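PDB 4HLN: starch synthase I from Hordeum vulgare, which belongs to the plant starch synthases, glycosyltransferase enzymes whose two Rossmann-like domains face each other in the GT-B arrangement. Local coordinates for residues Ala155-Arg160 with Ala614-Glu619; Asp356-Val361 with Ser383-Val388; Ile396-Trp401 with Ala534-Thr539. All blocks are in the same frame, centred on the assembly; numbering follows the deposited sequence.

From the N terminus, the chain first passes 155-160, the end of helix 150-156 and the turn into strand 160-166. Contact 1 closes only near the C terminus, where helix 611-627 returns to this N-terminal domain, so the other two contacts are nested inside its loop. Those two lie in series. Contact 2 closes the short loop from strand 357-360 through two helices to the turn just before strand 389-391. Contact 3 then opens in the segment leaving that strand and ends on helix 529-536 of the C-terminal domain. Contacts 1 and 2 touch through Y618 OH and V359 CG1, 4.1 Å apart, whereas contacts 2 and 3 sit on opposite sides of the chain's centre.

Contact 1 (Ala155-Arg160 with Ala614-Glu619); sequences AARGHR and AAEQYE
R157 and H159, with G158 between them in the turn after helix 150-156, both meet the carboxylate of E619 on helix 611-627. CB of R157 passes 4.1 Å from E619 OE2, and CD lies beside that same oxygen while also touching the methyl of A615 (R157 CD to A615 CB 3.9 Å). The chain then bends at chi3 (117°), and NE forms a salt bridge with D612. At the tip, NH1 of R157 forms a salt bridge with E619, 2.8 Å from OE1 and 2.9 Å from OE2. The hydrogen bond goes to OE2, met on its syn side with the oxygen close to the guanidinium plane. NH2 comes no nearer than 4.1 Å to E616 OE1, which lies well out of that plane, so the pair is one of charges alone. The second grip on E619 OE2 comes from H159 NE2 at 2.9 Å, nearly straight at 173°; the oxygen lies in the ring plane, but the nitrogen stands 43° out of the carboxylate plane. Across the same ring, ND1 is hydrogen-bonded to R125 N. Two donors on one oxygen, one of them cationic, would be expected to keep this carboxylate ionised and to fix its rotation.

Contact 2 (Asp356-Val361 with Ser383-Val388); sequences DRIVTV and SSRKSV
V388 meets D356, R357 and I358, and the contacts sort into one backbone hydrogen bond, a guanidinium face laid over V388, and van der Waals contacts. The bond runs from I358 N to V388 O, 2.9 Å long with an N-H...O angle of 161°. I358 also has a backbone hydrogen bond to N390, two residues further on.

Charged groups bracket V388. The guanidinium of R357 lays a face over the backbone, with V388 CA 3.6 Å above its plane and over its centre; bends at chi2 and chi3 (-54°) fold the chain back to bring it there, and NH2 is hydrogen-bonded to N390 OD1. Within its own segment, R385 packs on V388, taking CG2 on a guanidinium face, 3.4 Å above the plane and offset toward the rim. R385 NH1 is hydrogen-bonded to A355 O and V352 O, and the group makes a cation-pi contact with Y631.

In van der Waals contact, methyls meet polar atoms: V388 CG1 comes within 3.5 Å of D356 O and 3.8 Å of R357 NH1, while I358 CD1 touches R385 NH1 at 4.1 Å.

One residue hydrogen-bonded through its backbone to both 388 and 390 is the signature of parallel pairing. With helices 367-374 and 376-384 between strands 357-360 and 389-391, this is the last strand-helix-strand crossover at the edge of the Rossmann-like N-terminal sheet.

Contact 3 (Ile396-Trp401 with Ala534-Thr539); sequences IDINDW and AMQYGT
W401 and Y537 meet nearly at right angles: the planes of the indole six-membered ring and the phenol are inclined by 74°, with centroids 6.0 Å apart, an offset edge-to-face pair in which the edge of W401 is directed at the face of Y537. The closest ring atoms are W401 CE3 and Y537 CE1 at 3.9 Å. The methylene joins in, W401 CB lying 3.8 Å from Y537 CE1. The phenol tip runs on alongside the W401 backbone, OH 3.3 Å from W401 CA, and its hydroxyl is hydrogen-bonded to D406 OD2.

Beside the rings, Q536 stretches across to the same residue. Its CG is anti to the backbone N (chi1 176°), which sends the chain out toward the 396-401 segment, and a bend at chi2 brings the amide round to W401 O. The bond from Q536 NE2 to W401 O is 2.9 Å long and lies in the carbonyl plane, but is bent, with an N-H...O angle of 145°.

Q536 and Y537 stand at the very end of helix 529-536, where a Schellman motif terminates it: T539 N bonds to A534 O and G538 N to M535 O, with G538 as the C-prime residue at positive phi. The segment after strand 389-391, leading out of the N-terminal domain, thus docks on a helix terminus of the C-terminal domain of this GT-B fold.

Two isoleucines flank the Q536 chain, I396 at its methylenes and I398 at the amide nitrogen. The side chains of I396 and Q536 cross obliquely, I396 CD1 4.0 Å from Q536 CB, and I398 CG2 comes 4.0 Å from Q536 NE2. Within the same segment, D397 OD1 accepts from N399 N at 2.7 Å, an Asx turn. Further stacks join the indole to Y533 and to H509 of helix 505-514.

Contact 1 (Ala155-Arg160 with Ala614-Glu619)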
ATOM      1  N   ALA A 155       7.796   6.010  14.996  1.00 40.91           N
ATOM      2  CA  ALA A 155       8.133   5.985  16.414  1.00 42.03           C
ATOM      3  C   ALA A 155       9.636   6.094  16.596  1.00 48.84           C
ATOM      4  O   ALA A 155      10.117   6.702  17.541  1.00 53.89           O
ATOM      5  CB  ALA A 155       7.606   4.719  17.074  1.00 24.17           C
ATOM      6  N   ALA A 156      10.371   5.503  15.666  1.00 55.80           N
ATOM      7  CA  ALA A 156      11.822   5.420  15.755  1.00 48.62           C
ATOM      8  C   ALA A 156      12.463   6.766  15.470  1.00 50.52           C
ATOM      9  O   ALA A 156      13.623   7.000  15.806  1.00 57.15           O
ATOM     10  CB  ALA A 156      12.331   4.385  14.767  1.00 36.36           C
ATOM     11  N   ARG A 157      11.706   7.643  14.822  1.00 43.98           N
ATOM     12  CA  ARG A 157      12.179   8.983  14.520  1.00 43.13           C
ATOM     13  C   ARG A 157      11.764   9.976  15.608  1.00 51.27           C
ATOM     14  O   ARG A 157      11.883  11.183  15.414  1.00 57.85           O
ATOM     15  CB  ARG A 157      11.635   9.462  13.173  1.00 45.03           C
ATOM     16  CG  ARG A 157      11.990   8.596  11.980  1.00 45.18           C
ATOM     17  CD  ARG A 157      11.608   9.304  10.678  1.00 49.26           C
ATOM     18  NE  ARG A 157      12.792   9.570   9.872  1.00 66.73           N
ATOM     19  CZ  ARG A 157      13.080  10.747   9.329  1.00 69.44           C
ATOM     20  NH1 ARG A 157      12.251  11.761   9.496  1.00 44.27           N
ATOM     21  NH2 ARG A 157      14.190  10.906   8.610  1.00 84.91           N
ATOM     22  N   GLY A 158      11.256   9.468  16.733  1.00 45.29           N
ATOM     23  CA  GLY A 158      10.954  10.303  17.886  1.00 40.86           C
ATOM     24  C   GLY A 158       9.519  10.798  18.016  1.00 53.40           C
ATOM     25  O   GLY A 158       9.204  11.580  18.910  1.00 54.88           O
ATOM     26  N   HIS A 159       8.638  10.352  17.131  1.00 53.78           N
ATOM     27  CA  HIS A 159       7.223  10.677  17.263  1.00 46.62           C
ATOM     28  C   HIS A 159       6.589   9.844  18.359  1.00 37.78           C
ATOM     29  O   HIS A 159       7.004   8.717  18.617  1.00 40.71           O
ATOM     30  CB  HIS A 159       6.477  10.447  15.953  1.00 42.81           C
ATOM     31  CG  HIS A 159       7.068  11.181  14.791  1.00 50.65           C
ATOM     32  ND1 HIS A 159       6.873  12.529  14.589  1.00 46.01           N
ATOM     33  CD2 HIS A 159       7.858  10.756  13.775  1.00 51.25           C
ATOM     34  CE1 HIS A 159       7.518  12.904  13.499  1.00 51.34           C
ATOM     35  NE2 HIS A 159       8.124  11.847  12.985  1.00 51.65           N
ATOM     36  N   ARG A 160       5.582  10.411  19.011  1.00 27.27           N
ATOM     37  CA  ARG A 160       4.780   9.648  19.944  1.00 30.24           C
ATOM     38  C   ARG A 160       3.681   8.997  19.111  1.00 33.20           C
ATOM     39  O   ARG A 160       2.878   9.693  18.511  1.00 37.66           O
ATOM     40  CB  ARG A 160       4.174  10.557  21.007  1.00 25.17           C
ATOM     41  CG  ARG A 160       3.950   9.821  22.316  1.00 23.54           C
ATOM     42  CD  ARG A 160       2.933  10.521  23.176  1.00 35.89           C
ATOM     43  NE  ARG A 160       2.670   9.747  24.378  1.00 42.87           N
ATOM     44  CZ  ARG A 160       1.876  10.161  25.353  1.00 42.71           C
ATOM     45  NH1 ARG A 160       1.680   9.410  26.433  1.00 42.37           N
ATOM     46  NH2 ARG A 160       1.290  11.339  25.243  1.00 34.13           N
ATOM     47  N   ALA A 614      10.623   6.912   3.642  1.00 56.54           N
ATOM     48  CA  ALA A 614       9.180   6.871   3.533  1.00 48.66           C
ATOM     49  C   ALA A 614       8.517   7.729   4.611  1.00 46.45           C
ATOM     50  O   ALA A 614       7.618   8.519   4.318  1.00 50.86           O
ATOM     51  CB  ALA A 614       8.695   5.434   3.613  1.00 45.16           C
ATOM     52  N   ALA A 615       8.955   7.570   5.860  1.00 38.98           N
ATOM     53  CA  ALA A 615       8.372   8.317   6.975  1.00 43.91           C
ATOM     54  C   ALA A 615       8.605   9.819   6.814  1.00 54.54           C
ATOM     55  O   ALA A 615       7.762  10.634   7.182  1.00 57.05           O
ATOM     56  CB  ALA A 615       8.924   7.835   8.288  1.00 40.39           C
ATOM     57  N   GLU A 616       9.752  10.173   6.251  1.00 48.49           N
ATOM     58  CA  GLU A 616      10.055  11.555   5.932  1.00 57.35           C
ATOM     59  C   GLU A 616       8.945  12.145   5.047  1.00 58.55           C
ATOM     60  O   GLU A 616       8.459  13.253   5.302  1.00 58.81           O
ATOM     61  CB  GLU A 616      11.390  11.596   5.208  1.00 65.67           C
ATOM     62  CG  GLU A 616      12.138  12.881   5.303  1.00 76.44           C
ATOM     63  CD  GLU A 616      13.595  12.689   4.910  1.00101.34           C
ATOM     64  OE1 GLU A 616      13.984  11.534   4.606  1.00102.19           O
ATOM     65  OE2 GLU A 616      14.349  13.685   4.911  1.00109.75           O
ATOM     66  N   GLN A 617       8.535  11.395   4.021  1.00 43.29           N
ATOM     67  CA  GLN A 617       7.474  11.836   3.117  1.00 44.29           C
ATOM     68  C   GLN A 617       6.168  12.088   3.880  1.00 57.78           C
ATOM     69  O   GLN A 617       5.563  13.159   3.783  1.00 57.12           O
ATOM     70  CB  GLN A 617       7.218  10.792   2.037  1.00 59.42           C
ATOM     71  CG  GLN A 617       8.454  10.196   1.431  1.00 75.53           C
ATOM     72  CD  GLN A 617       9.252  11.216   0.683  1.00 85.44           C
ATOM     73  OE1 GLN A 617       8.799  11.743  -0.330  1.00 88.27           O
ATOM     74  NE2 GLN A 617      10.452  11.515   1.178  1.00 88.38           N
ATOM     75  N   TYR A 618       5.720  11.094   4.634  1.00 51.97           N
ATOM     76  CA  TYR A 618       4.500  11.269   5.398  1.00 48.56           C
ATOM     77  C   TYR A 618       4.626  12.472   6.327  1.00 47.37           C
ATOM     78  O   TYR A 618       3.650  13.181   6.573  1.00 48.47           O
ATOM     79  CB  TYR A 618       4.150   9.992   6.169  1.00 47.68           C
ATOM     80  CG  TYR A 618       3.659   8.881   5.269  1.00 53.68           C
ATOM     81  CD1 TYR A 618       2.313   8.783   4.926  1.00 57.93           C
ATOM     82  CD2 TYR A 618       4.537   7.943   4.747  1.00 51.41           C
ATOM     83  CE1 TYR A 618       1.854   7.780   4.089  1.00 55.70           C
ATOM     84  CE2 TYR A 618       4.089   6.935   3.909  1.00 56.80           C
ATOM     85  CZ  TYR A 618       2.743   6.857   3.581  1.00 59.08           C
ATOM     86  OH  TYR A 618       2.285   5.851   2.749  1.00 59.52           O
ATOM     87  N   GLU A 619       5.833  12.704   6.836  1.00 43.45           N
ATOM     88  CA  GLU A 619       6.054  13.800   7.771  1.00 43.14           C
ATOM     89  C   GLU A 619       5.769  15.132   7.093  1.00 40.48           C
ATOM     90  O   GLU A 619       5.133  16.013   7.667  1.00 43.85           O
ATOM     91  CB  GLU A 619       7.482  13.772   8.284  1.00 40.48           C
ATOM     92  CG  GLU A 619       7.723  12.824   9.443  1.00 44.42           C
ATOM     93  CD  GLU A 619       9.209  12.607   9.690  1.00 55.54           C
ATOM     94  OE1 GLU A 619      10.026  13.324   9.060  1.00 55.51           O
ATOM     95  OE2 GLU A 619       9.560  11.715  10.495  1.00 57.95           O
TER

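Contact 2 (Asp356-Val361 with Ser383-Val388)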
ATOM      1  N   ASP A 356      -8.203  15.739   6.015  1.00 41.94           N
ATOM      2  CA  ASP A 356      -7.413  16.918   5.683  1.00 44.81           C
ATOM      3  C   ASP A 356      -6.455  16.662   4.528  1.00 48.80           C
ATOM      4  O   ASP A 356      -6.398  17.446   3.585  1.00 52.73           O
ATOM      5  CB  ASP A 356      -6.714  17.452   6.930  1.00 39.71           C
ATOM      6  CG  ASP A 356      -7.711  17.873   8.001  1.00 52.03           C
ATOM      7  OD1 ASP A 356      -8.698  18.561   7.650  1.00 52.89           O
ATOM      8  OD2 ASP A 356      -7.540  17.487   9.179  1.00 52.28           O
ATOM      9  N   ARG A 357      -5.724  15.556   4.601  1.00 44.42           N
ATOM     10  CA  ARG A 357      -4.924  15.083   3.483  1.00 47.55           C
ATOM     11  C   ARG A 357      -5.388  13.676   3.096  1.00 46.28           C
ATOM     12  O   ARG A 357      -6.036  13.002   3.885  1.00 47.72           O
ATOM     13  CB  ARG A 357      -3.436  15.039   3.854  1.00 45.41           C
ATOM     14  CG  ARG A 357      -2.829  16.335   4.360  1.00 36.53           C
ATOM     15  CD  ARG A 357      -2.731  17.387   3.301  1.00 49.82           C
ATOM     16  NE  ARG A 357      -2.017  16.935   2.114  1.00 56.65           N
ATOM     17  CZ  ARG A 357      -1.568  17.756   1.168  1.00 54.92           C
ATOM     18  NH1 ARG A 357      -1.746  19.075   1.298  1.00 45.47           N
ATOM     19  NH2 ARG A 357      -0.933  17.261   0.104  1.00 43.59           N
ATOM     20  N   ILE A 358      -5.043  13.232   1.889  1.00 38.60           N
ATOM     21  CA  ILE A 358      -5.400  11.894   1.435  1.00 35.14           C
ATOM     22  C   ILE A 358      -4.245  11.199   0.743  1.00 44.50           C
ATOM     23  O   ILE A 358      -3.696  11.707  -0.235  1.00 54.22           O
ATOM     24  CB  ILE A 358      -6.566  11.926   0.438  1.00 36.45           C
ATOM     25  CG1 ILE A 358      -7.796  12.551   1.092  1.00 32.85           C
ATOM     26  CG2 ILE A 358      -6.862  10.503  -0.094  1.00 29.81           C
ATOM     27  CD1 ILE A 358      -8.931  12.751   0.184  1.00 27.88           C
ATOM     28  N   VAL A 359      -3.888  10.029   1.251  1.00 36.30           N
ATOM     29  CA  VAL A 359      -2.871   9.196   0.631  1.00 34.62           C
ATOM     30  C   VAL A 359      -3.554   7.984   0.013  1.00 39.03           C
ATOM     31  O   VAL A 359      -4.215   7.205   0.698  1.00 48.50           O
ATOM     32  CB  VAL A 359      -1.834   8.735   1.666  1.00 37.92           C
ATOM     33  CG1 VAL A 359      -0.859   7.755   1.043  1.00 36.98           C
ATOM     34  CG2 VAL A 359      -1.101   9.941   2.252  1.00 32.79           C
ATOM     35  N   THR A 360      -3.398   7.813  -1.288  1.00 36.05           N
ATOM     36  CA  THR A 360      -4.236   6.848  -1.977  1.00 40.68           C
ATOM     37  C   THR A 360      -3.486   5.991  -2.983  1.00 40.83           C
ATOM     38  O   THR A 360      -2.609   6.473  -3.691  1.00 46.64           O
ATOM     39  CB  THR A 360      -5.399   7.565  -2.673  1.00 48.31           C
ATOM     40  OG1 THR A 360      -5.976   6.703  -3.656  1.00 54.98           O
ATOM     41  CG2 THR A 360      -4.901   8.830  -3.343  1.00 48.08           C
ATOM     42  N   VAL A 361      -3.840   4.712  -3.030  1.00 41.79           N
ATOM     43  CA  VAL A 361      -3.292   3.792  -4.023  1.00 53.08           C
ATOM     44  C   VAL A 361      -3.479   4.294  -5.466  1.00 54.04           C
ATOM     45  O   VAL A 361      -2.650   4.041  -6.341  1.00 60.90           O
ATOM     46  CB  VAL A 361      -3.979   2.427  -3.906  1.00 50.82           C
ATOM     47  CG1 VAL A 361      -5.491   2.612  -3.967  1.00 37.59           C
ATOM     48  CG2 VAL A 361      -3.482   1.477  -4.993  1.00 46.85           C
ATOM     49  N   SER A 383     -10.797  13.465  -7.339  1.00 47.27           N
ATOM     50  CA  SER A 383     -10.111  14.460  -8.151  1.00 53.00           C
ATOM     51  C   SER A 383     -10.596  15.863  -7.806  1.00 58.31           C
ATOM     52  O   SER A 383      -9.900  16.853  -8.064  1.00 64.35           O
ATOM     53  CB  SER A 383     -10.247  14.166  -9.642  1.00 57.82           C
ATOM     54  OG  SER A 383     -11.596  13.969  -9.990  1.00 69.00           O
ATOM     55  N   SER A 384     -11.770  15.949  -7.185  1.00 43.64           N
ATOM     56  CA  SER A 384     -12.227  17.233  -6.662  1.00 45.11           C
ATOM     57  C   SER A 384     -11.349  17.686  -5.478  1.00 51.66           C
ATOM     58  O   SER A 384     -11.341  18.855  -5.115  1.00 61.29           O
ATOM     59  CB  SER A 384     -13.710  17.170  -6.264  1.00 44.24           C
ATOM     60  OG  SER A 384     -13.876  16.950  -4.865  1.00 53.27           O
ATOM     61  N   ARG A 385     -10.604  16.754  -4.886  1.00 52.89           N
ATOM     62  CA  ARG A 385      -9.682  17.077  -3.802  1.00 46.66           C
ATOM     63  C   ARG A 385      -8.240  16.847  -4.240  1.00 50.26           C
ATOM     64  O   ARG A 385      -7.370  16.515  -3.433  1.00 63.00           O
ATOM     65  CB  ARG A 385     -10.013  16.254  -2.556  1.00 46.14           C
ATOM     66  CG  ARG A 385     -11.429  16.470  -2.074  1.00 55.20           C
ATOM     67  CD  ARG A 385     -11.546  16.386  -0.568  1.00 55.39           C
ATOM     68  NE  ARG A 385     -10.688  17.354   0.113  1.00 53.59           N
ATOM     69  CZ  ARG A 385     -10.209  17.172   1.340  1.00 54.13           C
ATOM     70  NH1 ARG A 385     -10.519  16.069   2.014  1.00 51.57           N
ATOM     71  NH2 ARG A 385      -9.412  18.077   1.891  1.00 56.91           N
ATOM     72  N   LYS A 386      -8.008  17.034  -5.531  1.00 52.41           N
ATOM     73  CA  LYS A 386      -6.701  16.883  -6.166  1.00 54.28           C
ATOM     74  C   LYS A 386      -5.538  17.472  -5.353  1.00 54.81           C
ATOM     75  O   LYS A 386      -4.478  16.863  -5.236  1.00 54.78           O
ATOM     76  CB  LYS A 386      -6.754  17.562  -7.538  1.00 52.31           C
ATOM     77  CG  LYS A 386      -6.216  16.750  -8.681  1.00 70.77           C
ATOM     78  CD  LYS A 386      -6.495  17.453 -10.006  1.00 88.13           C
ATOM     79  CE  LYS A 386      -5.910  18.868 -10.016  1.00 92.96           C
ATOM     80  NZ  LYS A 386      -5.892  19.476 -11.381  1.00 89.09           N
ATOM     81  N   SER A 387      -5.743  18.660  -4.795  1.00 50.73           N
ATOM     82  CA  SER A 387      -4.658  19.403  -4.156  1.00 56.43           C
ATOM     83  C   SER A 387      -4.144  18.779  -2.855  1.00 62.29           C
ATOM     84  O   SER A 387      -3.099  19.188  -2.337  1.00 56.83           O
ATOM     85  CB  SER A 387      -5.095  20.841  -3.891  1.00 51.44           C
ATOM     86  OG  SER A 387      -6.194  20.872  -2.995  1.00 56.84           O
ATOM     87  N   VAL A 388      -4.874  17.802  -2.324  1.00 55.87           N
ATOM     88  CA  VAL A 388      -4.444  17.148  -1.093  1.00 47.28           C
ATOM     89  C   VAL A 388      -4.141  15.672  -1.264  1.00 44.75           C
ATOM     90  O   VAL A 388      -4.051  14.942  -0.277  1.00 55.61           O
ATOM     91  CB  VAL A 388      -5.462  17.335   0.062  1.00 49.01           C
ATOM     92  CG1 VAL A 388      -5.459  18.780   0.516  1.00 31.79           C
ATOM     93  CG2 VAL A 388      -6.871  16.896  -0.361  1.00 39.81           C
TER

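Contact 3 (Ile396-Trp401 with Ala534-Thr539)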
ATOM      1  N   ILE A 396      11.618  -0.786   2.272  1.00 43.46           N
ATOM      2  CA  ILE A 396      12.043  -2.178   2.299  1.00 54.93           C
ATOM      3  C   ILE A 396      13.127  -2.316   3.336  1.00 55.39           C
ATOM      4  O   ILE A 396      13.796  -1.338   3.648  1.00 57.05           O
ATOM      5  CB  ILE A 396      12.633  -2.649   0.934  1.00 42.25           C
ATOM      6  CG1 ILE A 396      14.020  -2.040   0.710  1.00 40.48           C
ATOM      7  CG2 ILE A 396      11.687  -2.327  -0.220  1.00 43.40           C
ATOM      8  CD1 ILE A 396      14.569  -2.220  -0.698  1.00 42.49           C
ATOM      9  N   ASP A 397      13.299  -3.534   3.852  1.00 56.38           N
ATOM     10  CA  ASP A 397      14.406  -3.869   4.748  1.00 50.38           C
ATOM     11  C   ASP A 397      15.715  -4.032   3.971  1.00 61.60           C
ATOM     12  O   ASP A 397      15.870  -4.978   3.197  1.00 67.62           O
ATOM     13  CB  ASP A 397      14.095  -5.160   5.501  1.00 58.92           C
ATOM     14  CG  ASP A 397      15.137  -5.487   6.553  1.00 83.47           C
ATOM     15  OD1 ASP A 397      16.249  -4.904   6.499  1.00 81.84           O
ATOM     16  OD2 ASP A 397      14.842  -6.333   7.430  1.00 92.92           O
ATOM     17  N   ILE A 398      16.660  -3.123   4.185  1.00 59.56           N
ATOM     18  CA  ILE A 398      17.884  -3.140   3.396  1.00 65.51           C
ATOM     19  C   ILE A 398      18.935  -4.051   4.023  1.00 71.18           C
ATOM     20  O   ILE A 398      20.050  -4.182   3.514  1.00 72.61           O
ATOM     21  CB  ILE A 398      18.448  -1.730   3.184  1.00 67.44           C
ATOM     22  CG1 ILE A 398      18.728  -1.076   4.537  1.00 76.00           C
ATOM     23  CG2 ILE A 398      17.480  -0.888   2.345  1.00 55.03           C
ATOM     24  CD1 ILE A 398      19.375   0.290   4.436  1.00 78.01           C
ATOM     25  N   ASN A 399      18.575  -4.691   5.126  1.00 70.43           N
ATOM     26  CA  ASN A 399      19.434  -5.727   5.675  1.00 75.19           C
ATOM     27  C   ASN A 399      19.218  -7.014   4.899  1.00 74.80           C
ATOM     28  O   ASN A 399      20.155  -7.769   4.651  1.00 84.81           O
ATOM     29  CB  ASN A 399      19.163  -5.933   7.163  1.00 83.75           C
ATOM     30  CG  ASN A 399      19.325  -4.649   7.963  1.00 90.96           C
ATOM     31  OD1 ASN A 399      18.456  -4.291   8.765  1.00 96.17           O
ATOM     32  ND2 ASN A 399      20.435  -3.941   7.737  1.00 77.88           N
ATOM     33  N   ASP A 400      17.973  -7.251   4.503  1.00 72.94           N
ATOM     34  CA  ASP A 400      17.635  -8.383   3.649  1.00 75.95           C
ATOM     35  C   ASP A 400      17.952  -8.082   2.181  1.00 70.17           C
ATOM     36  O   ASP A 400      18.372  -8.967   1.441  1.00 71.48           O
ATOM     37  CB  ASP A 400      16.155  -8.753   3.793  1.00 89.54           C
ATOM     38  CG  ASP A 400      15.769  -9.104   5.225  1.00104.30           C
ATOM     39  OD1 ASP A 400      16.662  -9.500   6.007  1.00109.90           O
ATOM     40  OD2 ASP A 400      14.568  -8.988   5.567  1.00103.78           O
ATOM     41  N   TRP A 401      17.761  -6.833   1.764  1.00 62.52           N
ATOM     42  CA  TRP A 401      17.898  -6.482   0.351  1.00 51.33           C
ATOM     43  C   TRP A 401      19.018  -5.502   0.057  1.00 52.64           C
ATOM     44  O   TRP A 401      18.803  -4.303  -0.064  1.00 61.14           O
ATOM     45  CB  TRP A 401      16.575  -5.962  -0.219  1.00 40.48           C
ATOM     46  CG  TRP A 401      15.444  -6.927  -0.010  1.00 43.78           C
ATOM     47  CD1 TRP A 401      14.647  -7.025   1.089  1.00 50.45           C
ATOM     48  CD2 TRP A 401      15.010  -7.951  -0.915  1.00 55.37           C
ATOM     49  NE1 TRP A 401      13.729  -8.036   0.922  1.00 54.47           N
ATOM     50  CE2 TRP A 401      13.928  -8.618  -0.301  1.00 57.10           C
ATOM     51  CE3 TRP A 401      15.423  -8.361  -2.189  1.00 54.50           C
ATOM     52  CZ2 TRP A 401      13.255  -9.672  -0.917  1.00 52.66           C
ATOM     53  CZ3 TRP A 401      14.758  -9.409  -2.796  1.00 53.94           C
ATOM     54  CH2 TRP A 401      13.687 -10.056  -2.160  1.00 53.60           C
ATOM     55  N   ALA A 534      13.874  -4.306  -7.173  1.00 52.77           N
ATOM     56  CA  ALA A 534      14.490  -4.211  -8.489  1.00 52.32           C
ATOM     57  C   ALA A 534      15.478  -3.057  -8.505  1.00 50.18           C
ATOM     58  O   ALA A 534      16.661  -3.241  -8.777  1.00 49.07           O
ATOM     59  CB  ALA A 534      13.430  -4.026  -9.563  1.00 49.32           C
ATOM     60  N   MET A 535      14.977  -1.867  -8.189  1.00 52.89           N
ATOM     61  CA  MET A 535      15.785  -0.657  -8.186  1.00 50.19           C
ATOM     62  C   MET A 535      16.973  -0.796  -7.241  1.00 52.13           C
ATOM     63  O   MET A 535      18.100  -0.458  -7.587  1.00 56.71           O
ATOM     64  CB  MET A 535      14.919   0.546  -7.817  1.00 42.02           C
ATOM     65  CG  MET A 535      14.129   1.132  -9.006  1.00 38.19           C
ATOM     66  SD  MET A 535      12.853   2.331  -8.551  1.00 66.14           S
ATOM     67  CE  MET A 535      13.831   3.768  -8.127  1.00169.36           C
ATOM     68  N   GLN A 536      16.713  -1.320  -6.052  1.00 47.29           N
ATOM     69  CA  GLN A 536      17.756  -1.531  -5.061  1.00 46.03           C
ATOM     70  C   GLN A 536      18.862  -2.413  -5.621  1.00 54.69           C
ATOM     71  O   GLN A 536      20.006  -2.349  -5.173  1.00 60.35           O
ATOM     72  CB  GLN A 536      17.149  -2.174  -3.806  1.00 48.72           C
ATOM     73  CG  GLN A 536      18.140  -2.552  -2.719  1.00 46.35           C
ATOM     74  CD  GLN A 536      18.750  -1.338  -2.014  1.00 57.77           C
ATOM     75  OE1 GLN A 536      18.520  -0.175  -2.400  1.00 50.62           O
ATOM     76  NE2 GLN A 536      19.530  -1.607  -0.970  1.00 53.00           N
ATOM     77  N   TYR A 537      18.514  -3.229  -6.612  1.00 53.32           N
ATOM     78  CA  TYR A 537      19.437  -4.224  -7.145  1.00 49.52           C
ATOM     79  C   TYR A 537      19.941  -3.921  -8.552  1.00 56.31           C
ATOM     80  O   TYR A 537      20.585  -4.769  -9.174  1.00 54.03           O
ATOM     81  CB  TYR A 537      18.766  -5.595  -7.139  1.00 49.89           C
ATOM     82  CG  TYR A 537      18.907  -6.296  -5.829  1.00 54.35           C
ATOM     83  CD1 TYR A 537      18.349  -5.761  -4.690  1.00 62.27           C
ATOM     84  CD2 TYR A 537      19.609  -7.489  -5.722  1.00 53.00           C
ATOM     85  CE1 TYR A 537      18.477  -6.388  -3.474  1.00 64.72           C
ATOM     86  CE2 TYR A 537      19.744  -8.128  -4.504  1.00 46.15           C
ATOM     87  CZ  TYR A 537      19.176  -7.560  -3.382  1.00 53.11           C
ATOM     88  OH  TYR A 537      19.283  -8.156  -2.150  1.00 56.97           O
ATOM     89  N   GLY A 538      19.640  -2.733  -9.065  1.00 53.99           N
ATOM     90  CA  GLY A 538      20.047  -2.385 -10.416  1.00 59.07           C
ATOM     91  C   GLY A 538      19.305  -3.190 -11.468  1.00 60.00           C
ATOM     92  O   GLY A 538      19.765  -3.357 -12.596  1.00 55.11           O
ATOM     93  N   THR A 539      18.146  -3.708 -11.087  1.00 53.16           N
ATOM     94  CA  THR A 539      17.291  -4.380 -12.040  1.00 52.32           C
ATOM     95  C   THR A 539      16.198  -3.411 -12.434  1.00 57.07           C
ATOM     96  O   THR A 539      15.457  -2.917 -11.587  1.00 69.89           O
ATOM     97  CB  THR A 539      16.704  -5.657 -11.450  1.00 50.43           C
ATOM     98  OG1 THR A 539      17.778  -6.500 -11.019  1.00 41.82           O
ATOM     99  CG2 THR A 539      15.845  -6.395 -12.485  1.00 37.16           C
TER